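Local coordinates for Non-structural protein 5 (PDB 2WA2), which probably transfers methyl groups from S-adenosylmethionine to the N7 and ribose 2'-O positions of the viral RNA cap, at residues A[67-72]-A[95-99]; A[151-157]-A[187-192]. The protein carries 4 engineered substitutions. All coordinates share one frame; numbering follows the deposited sequence.

Contact 1 of 2, residues A[67-72]-A[95-99]. Engineered in segment 95-99: Ser95 (natural residue Gly). With SAM (S-adenosylmethionine), chain C.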
loop_
_atom_site.group_PDB
_atom_site.type_symbol
_atom_site.label_atom_id
_atom_site.label_comp_id
_atom_site.label_asym_id
_atom_site.label_seq_id
_atom_site.Cartn_x
_atom_site.Cartn_y
_atom_site.Cartn_z
ATOM N N GLY A 67 -9.641 -0.532 4.527
ATOM C CA GLY A 67 -9.073 -0.147 3.221
ATOM C C GLY A 67 -9.562 1.230 2.823
ATOM O O GLY A 67 -8.781 2.089 2.411
ATOM N N THR A 68 -10.864 1.445 2.970
ATOM C CA THR A 68 -11.463 2.735 2.662
ATOM C C THR A 68 -10.839 3.826 3.524
ATOM O O THR A 68 -10.432 4.863 3.010
ATOM C CB THR A 68 -12.984 2.709 2.872
ATOM O OG1 THR A 68 -13.562 1.797 1.930
ATOM C CG2 THR A 68 -13.611 4.091 2.666
ATOM N N ALA A 69 -10.757 3.573 4.831
ATOM C CA ALA A 69 -10.290 4.590 5.757
ATOM C C ALA A 69 -8.854 4.991 5.437
ATOM O O ALA A 69 -8.511 6.157 5.517
ATOM C CB ALA A 69 -10.399 4.073 7.199
ATOM N N LYS A 70 -8.019 4.012 5.073
ATOM C CA LYS A 70 -6.610 4.279 4.793
ATOM C C LYS A 70 -6.458 5.108 3.534
ATOM O O LYS A 70 -5.736 6.098 3.552
ATOM C CB LYS A 70 -5.804 2.979 4.687
ATOM C CG LYS A 70 -5.511 2.337 6.051
ATOM C CD LYS A 70 -5.084 0.854 5.965
ATOM C CE LYS A 70 -3.875 0.620 5.099
ATOM N NZ LYS A 70 -3.567 -0.869 5.023
ATOM N N LEU A 71 -7.155 4.734 2.458
ATOM C CA LEU A 71 -7.012 5.500 1.197
ATOM C C LEU A 71 -7.589 6.892 1.400
ATOM O O LEU A 71 -7.021 7.855 0.904
ATOM C CB LEU A 71 -7.699 4.828 0.013
ATOM C CG LEU A 71 -7.517 5.509 -1.348
ATOM C CD1 LEU A 71 -6.044 5.762 -1.650
ATOM C CD2 LEU A 71 -8.214 4.732 -2.472
ATOM N N ALA A 72 -8.698 6.980 2.133
ATOM C CA ALA A 72 -9.338 8.283 2.422
ATOM C C ALA A 72 -8.393 9.216 3.185
ATOM O O ALA A 72 -8.307 10.416 2.881
ATOM C CB ALA A 72 -10.697 8.095 3.187
ATOM N N SER A 95 -12.483 -2.063 -1.923
ATOM C CA SER A 95 -12.765 -0.831 -1.153
ATOM C C SER A 95 -12.081 0.379 -1.748
ATOM O O SER A 95 -12.674 1.446 -1.807
ATOM C CB SER A 95 -12.372 -0.968 0.328
ATOM O OG SER A 95 -13.350 -1.706 1.036
ATOM N N TRP A 96 -10.832 0.226 -2.194
ATOM C CA TRP A 96 -10.133 1.360 -2.827
ATOM C C TRP A 96 -10.826 1.789 -4.117
ATOM O O TRP A 96 -10.860 2.963 -4.444
ATOM C CB TRP A 96 -8.663 1.004 -3.122
ATOM C CG TRP A 96 -7.719 1.136 -1.901
ATOM C CD1 TRP A 96 -8.070 1.123 -0.573
ATOM C CD2 TRP A 96 -6.296 1.317 -1.936
ATOM N NE1 TRP A 96 -6.943 1.289 0.220
ATOM C CE2 TRP A 96 -5.846 1.402 -0.590
ATOM C CE3 TRP A 96 -5.350 1.421 -2.977
ATOM C CZ2 TRP A 96 -4.503 1.603 -0.262
ATOM C CZ3 TRP A 96 -3.992 1.625 -2.644
ATOM C CH2 TRP A 96 -3.592 1.705 -1.299
ATOM N N SER A 97 -11.348 0.825 -4.866
ATOM C CA SER A 97 -11.974 1.101 -6.152
ATOM C C SER A 97 -13.271 1.890 -5.964
ATOM O O SER A 97 -13.537 2.836 -6.704
ATOM C CB SER A 97 -12.231 -0.214 -6.887
ATOM O OG SER A 97 -11.012 -0.667 -7.453
ATOM N N TYR A 98 -14.047 1.504 -4.959
ATOM C CA TYR A 98 -15.296 2.184 -4.608
ATOM C C TYR A 98 -14.996 3.549 -4.023
ATOM O O TYR A 98 -15.732 4.507 -4.263
ATOM C CB TYR A 98 -16.128 1.344 -3.646
ATOM C CG TYR A 98 -16.879 0.231 -4.340
ATOM C CD1 TYR A 98 -17.935 0.516 -5.214
ATOM C CD2 TYR A 98 -16.532 -1.099 -4.140
ATOM C CE1 TYR A 98 -18.612 -0.503 -5.883
ATOM C CE2 TYR A 98 -17.227 -2.128 -4.786
ATOM C CZ TYR A 98 -18.247 -1.820 -5.658
ATOM O OH TYR A 98 -18.909 -2.836 -6.305
ATOM N N TYR A 99 -13.905 3.650 -3.267
ATOM C CA TYR A 99 -13.486 4.957 -2.811
ATOM C C TYR A 99 -13.131 5.851 -3.994
ATOM O O TYR A 99 -13.683 6.950 -4.132
ATOM C CB TYR A 99 -12.344 4.900 -1.786
ATOM C CG TYR A 99 -12.010 6.289 -1.321
ATOM C CD1 TYR A 99 -12.805 6.939 -0.373
ATOM C CD2 TYR A 99 -10.955 6.993 -1.887
ATOM C CE1 TYR A 99 -12.520 8.258 0.028
ATOM C CE2 TYR A 99 -10.655 8.307 -1.489
ATOM C CZ TYR A 99 -11.450 8.930 -0.545
ATOM O OH TYR A 99 -11.127 10.223 -0.178
HETATM N N SAM C . -7.182 -2.198 -1.225
HETATM C CA SAM C . -7.933 -3.435 -0.825
HETATM C C SAM C . -9.335 -3.069 -0.328
HETATM O O SAM C . -9.589 -1.889 -0.059
HETATM O OXT SAM C . -10.237 -3.912 -0.162
HETATM C CB SAM C . -7.176 -4.185 0.271
HETATM C CG SAM C . -5.894 -4.850 -0.214
HETATM S SD SAM C . -6.332 -6.456 -0.900
HETATM C CE SAM C . -6.271 -7.438 0.634
HETATM C "C5'" SAM C . -4.776 -7.025 -1.615
HETATM C "C4'" SAM C . -5.156 -8.038 -2.694
HETATM O "O4'" SAM C . -4.139 -8.206 -3.648
HETATM C "C3'" SAM C . -5.406 -9.424 -2.104
HETATM O "O3'" SAM C . -6.793 -9.651 -2.150
HETATM C "C2'" SAM C . -4.677 -10.394 -3.017
HETATM O "O2'" SAM C . -5.545 -11.429 -3.406
HETATM C "C1'" SAM C . -4.309 -9.496 -4.201
HETATM N N9 SAM C . -3.103 -9.933 -4.897
HETATM C C8 SAM C . -1.933 -10.371 -4.323
HETATM N N7 SAM C . -1.060 -10.663 -5.293
HETATM C C5 SAM C . -1.682 -10.421 -6.480
HETATM C C6 SAM C . -1.258 -10.551 -7.803
HETATM N N6 SAM C . -0.057 -11.005 -8.112
HETATM N N1 SAM C . -2.127 -10.186 -8.814
HETATM C C2 SAM C . -3.387 -9.728 -8.534
HETATM N N3 SAM C . -3.828 -9.594 -7.232
HETATM C C4 SAM C . -2.962 -9.955 -6.236
HETATM O O HOH W 1 -14.807 2.114 -0.379
#

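Contact 2 of 2, residues A[151-157]-A[187-192]. With SAM (S-adenosylmethionine), chain C.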
loop_
_atom_site.group_PDB
_atom_site.type_symbol
_atom_site.label_atom_id
_atom_site.label_comp_id
_atom_site.label_asym_id
_atom_site.label_seq_id
_atom_site.Cartn_x
_atom_site.Cartn_y
_atom_site.Cartn_z
ATOM N N THR A 151 -3.842 7.544 -12.679
ATOM C CA THR A 151 -3.599 7.257 -11.267
ATOM C C THR A 151 -3.349 5.753 -11.124
ATOM O O THR A 151 -4.151 4.944 -11.585
ATOM C CB THR A 151 -4.813 7.591 -10.387
ATOM O OG1 THR A 151 -5.343 8.884 -10.717
ATOM C CG2 THR A 151 -4.442 7.526 -8.929
ATOM N N VAL A 152 -2.236 5.393 -10.493
ATOM C CA VAL A 152 -1.930 3.973 -10.259
ATOM C C VAL A 152 -2.017 3.664 -8.768
ATOM O O VAL A 152 -1.236 4.192 -7.974
ATOM C CB VAL A 152 -0.560 3.618 -10.817
ATOM C CG1 VAL A 152 -0.171 2.171 -10.435
ATOM C CG2 VAL A 152 -0.525 3.876 -12.312
ATOM N N LEU A 153 -2.973 2.817 -8.398
ATOM C CA LEU A 153 -3.163 2.391 -7.002
ATOM C C LEU A 153 -2.740 0.951 -6.880
ATOM O O LEU A 153 -3.031 0.148 -7.754
ATOM C CB LEU A 153 -4.643 2.496 -6.566
ATOM C CG LEU A 153 -5.291 3.886 -6.653
ATOM C CD1 LEU A 153 -6.718 3.829 -6.106
ATOM C CD2 LEU A 153 -4.453 4.966 -5.918
ATOM N N CYS A 154 -2.088 0.594 -5.772
ATOM C CA CYS A 154 -1.764 -0.818 -5.574
ATOM C C CYS A 154 -1.660 -1.093 -4.093
ATOM O O CYS A 154 -0.905 -0.419 -3.394
ATOM C CB CYS A 154 -0.443 -1.155 -6.244
ATOM S SG CYS A 154 0.055 -2.905 -6.140
ATOM N N ASP A 155 -2.436 -2.052 -3.620
ATOM C CA ASP A 155 -2.463 -2.333 -2.187
ATOM C C ASP A 155 -2.125 -3.812 -1.951
ATOM O O ASP A 155 -2.717 -4.472 -1.101
ATOM C CB ASP A 155 -3.831 -1.935 -1.622
ATOM C CG ASP A 155 -3.858 -1.808 -0.091
ATOM O OD1 ASP A 155 -2.823 -1.521 0.541
ATOM O OD2 ASP A 155 -4.945 -1.962 0.483
ATOM N N ILE A 156 -1.154 -4.316 -2.704
ATOM C CA ILE A 156 -0.702 -5.702 -2.550
ATOM C C ILE A 156 0.365 -5.819 -1.445
ATOM O O ILE A 156 1.273 -4.996 -1.360
ATOM C CB ILE A 156 -0.144 -6.242 -3.891
ATOM C CG1 ILE A 156 -1.259 -6.308 -4.941
ATOM C CG2 ILE A 156 0.511 -7.614 -3.733
ATOM C CD1 ILE A 156 -0.743 -6.720 -6.270
ATOM N N GLY A 157 0.248 -6.853 -0.612
ATOM C CA GLY A 157 1.273 -7.161 0.378
ATOM C C GLY A 157 0.554 -7.791 1.543
ATOM O O GLY A 157 -0.178 -7.117 2.270
ATOM N N CYS A 187 1.960 10.258 -13.905
ATOM C CA CYS A 187 0.756 9.804 -13.243
ATOM C C CYS A 187 0.917 9.912 -11.734
ATOM O O CYS A 187 2.049 9.908 -11.219
ATOM C CB CYS A 187 0.425 8.353 -13.629
ATOM S SG CYS A 187 1.619 7.155 -13.041
ATOM N N GLY A 188 -0.217 10.030 -11.054
ATOM C CA GLY A 188 -0.298 9.913 -9.605
ATOM C C GLY A 188 -0.213 8.445 -9.199
ATOM O O GLY A 188 -0.464 7.533 -10.018
ATOM N N PHE A 189 0.171 8.206 -7.947
ATOM C CA PHE A 189 0.305 6.812 -7.496
ATOM C C PHE A 189 0.211 6.677 -5.976
ATOM O O PHE A 189 0.490 7.626 -5.207
ATOM C CB PHE A 189 1.589 6.156 -8.071
ATOM C CG PHE A 189 2.858 6.925 -7.776
ATOM C CD1 PHE A 189 3.500 6.813 -6.524
ATOM C CD2 PHE A 189 3.406 7.780 -8.736
ATOM C CE1 PHE A 189 4.676 7.547 -6.272
ATOM C CE2 PHE A 189 4.584 8.503 -8.473
ATOM C CZ PHE A 189 5.198 8.386 -7.231
ATOM N N CYS A 190 -0.216 5.500 -5.527
ATOM C CA CYS A 190 -0.253 5.223 -4.101
ATOM C C CYS A 190 -0.111 3.723 -4.028
ATOM O O CYS A 190 -1.000 3.008 -4.458
ATOM C CB CYS A 190 -1.567 5.700 -3.474
ATOM S SG CYS A 190 -1.785 5.256 -1.783
ATOM N N VAL A 191 1.025 3.288 -3.483
ATOM C CA VAL A 191 1.475 1.898 -3.559
ATOM C C VAL A 191 1.837 1.404 -2.143
ATOM O O VAL A 191 2.706 1.987 -1.482
ATOM C CB VAL A 191 2.708 1.755 -4.484
ATOM C CG1 VAL A 191 3.161 0.307 -4.510
ATOM C CG2 VAL A 191 2.363 2.270 -5.958
ATOM N N LYS A 192 1.188 0.322 -1.702
ATOM C CA LYS A 192 1.602 -0.341 -0.458
ATOM C C LYS A 192 3.045 -0.867 -0.505
ATOM O O LYS A 192 3.455 -1.530 -1.474
ATOM C CB LYS A 192 0.641 -1.472 -0.101
ATOM C CG LYS A 192 0.879 -2.041 1.308
ATOM C CD LYS A 192 -0.165 -3.125 1.668
ATOM C CE LYS A 192 0.306 -3.881 2.887
ATOM N NZ LYS A 192 -0.807 -4.720 3.468
HETATM N N SAM C . -7.182 -2.198 -1.225
HETATM C CA SAM C . -7.933 -3.435 -0.825
HETATM C C SAM C . -9.335 -3.069 -0.328
HETATM O O SAM C . -9.589 -1.889 -0.059
HETATM O OXT SAM C . -10.237 -3.912 -0.162
HETATM C CB SAM C . -7.176 -4.185 0.271
HETATM C CG SAM C . -5.894 -4.850 -0.214
HETATM S SD SAM C . -6.332 -6.456 -0.900
HETATM C CE SAM C . -6.271 -7.438 0.634
HETATM C "C5'" SAM C . -4.776 -7.025 -1.615
HETATM C "C4'" SAM C . -5.156 -8.038 -2.694
HETATM O "O4'" SAM C . -4.139 -8.206 -3.648
HETATM C "C3'" SAM C . -5.406 -9.424 -2.104
HETATM O "O3'" SAM C . -6.793 -9.651 -2.150
HETATM C "C2'" SAM C . -4.677 -10.394 -3.017
HETATM O "O2'" SAM C . -5.545 -11.429 -3.406
HETATM C "C1'" SAM C . -4.309 -9.496 -4.201
HETATM N N9 SAM C . -3.103 -9.933 -4.897
HETATM C C8 SAM C . -1.933 -10.371 -4.323
HETATM N N7 SAM C . -1.060 -10.663 -5.293
HETATM C C5 SAM C . -1.682 -10.421 -6.480
HETATM C C6 SAM C . -1.258 -10.551 -7.803
HETATM N N6 SAM C . -0.057 -11.005 -8.112
HETATM N N1 SAM C . -2.127 -10.186 -8.814
HETATM C C2 SAM C . -3.387 -9.728 -8.534
HETATM N N3 SAM C . -3.828 -9.594 -7.232
HETATM C C4 SAM C . -2.962 -9.955 -6.236
HETATM O O HOH W 2 -3.395 -3.237 2.973
HETATM O O HOH W 3 4.115 -4.257 -0.773
HETATM O O HOH W 4 1.250 -2.881 -3.138
#

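Contact 1 of 2, residues A[67-72]-A[95-99]
The wall of the S-adenosylmethionine (SAM) pocket nearest the methionine carboxylate is formed here by two helices of the FtsJ-like, Rossmann-type methyltransferase fold, with Gly67, Ser95 and Trp96 all lining the pocket. Helix 95-101 follows the glycine-rich turn after strand 86-89 and presents its N-terminus to the cofactor. The axes of the short segments 67-72 and 95-99 approach to 8.6 Å and cross at -51°. Close approach is possible where Gly67 lacks a side chain: its CA lies 3.7 Å from SAM O. Backbone N-H groups of Ser95 and Trp96 reach OXT and O of that carboxylate in long, weak hydrogen bonds, and the helix end would be expected to favour its negative charge.

The Trp96 indole is sandwiched. Leu71 CB sits over one face, 3.8 Å from the centroid of the five-membered ring and 17° from its normal, a CH-pi contact, whereas SAM N stands above the opposite face, displaced toward the rim. Trp96 CG lies anti to the carbonyl carbon (chi1 -81°), which lets NE1 donate a weak, strongly bent hydrogen bond to Gly67 O at the ring edge; the same oxygen also accepts Leu71 N within its own helix.

Further along, Tyr99 extends across helix 66-76. Ala72 N stands above one face of the ring, toward its rim, and Ala72 CB lies 3.7 Å from Tyr99 CE1, while Leu71 CD2 comes obliquely to within 3.6 Å of Tyr99 CD2. The hydroxyl is held beyond the two segments by Asp75. Ser95, an engineered residue, turns OG to Ser65, and its CB packs 3.4 Å from Thr68 OG1. One water bridges the helices, 2.6 Å from Thr68 OG1 and donating to Ser95 O at 2.7 Å.

Contact 2 of 2, residues A[151-157]-A[187-192]
The flat carboxylate of Asp155 is crossed at OD1 by the extended Lys192 chain, whose CD lies 3.3 Å away; one face rests against the Trp96 ring, and Lys192 CD and SAM CG stand off the other side. OD2 accepts SAM N at 2.8 Å, while OD1 is also held by Tyr230. These groups sit at the C-terminal end of two parallel strands, 151-154 and 188-193, joined through helix 163-183 as a beta-alpha-beta unit of the Rossmann-like sheet. Four backbone hydrogen bonds set the register, from Val152 N to Gly188 O (N-H...O 166°) to Lys192 N to Cys154 O (168°).

The Phe189 ring stacks on Phe231 of the antiparallel neighbour, and Phe189 CB lies 3.4 Å from Val152 O. Leu153 CD2 meets Cys190 CB at 3.9 Å on the sheet face that these two side chains share.

Past the strands, with CG anti to the backbone N (chi1 -170°) and the chain extended beyond it, Lys192 carries NZ past the carboxylate to Gly157, which leaves NZ 4.8 Å from Asp155 OD1. A water accepting from NZ and donating to OD1 links them. NZ pairs with Glu228 and donates to Gly157 O at 2.8 Å.

Overall arrangement
Contact 1 closes before contact 2 opens along the chain, and their centres lie 12 Å apart, yet both touch the methionine part of one SAM: the helices of contact 1 at the carboxylate, Asp155 of contact 2 at the amine. Trp96 is the physical joint. Its six-membered ring lies against strands 151-154 and 188-193 and Asp155, with CZ2 3.5 Å from Asp155 CG, CE3 3.8 Å from Leu153 CB and CZ3 3.8 Å from Cys190 O. Lys70 of segment 67-72 and Lys192 of segment 187-192 both form salt bridges to Glu228. The grouping is consistent with the K-D-K-E tetrad of flaviviral 2'-O-methyltransferases: Lys70 from contact 1, Asp155 and Lys192 from contact 2, Glu228 from neither.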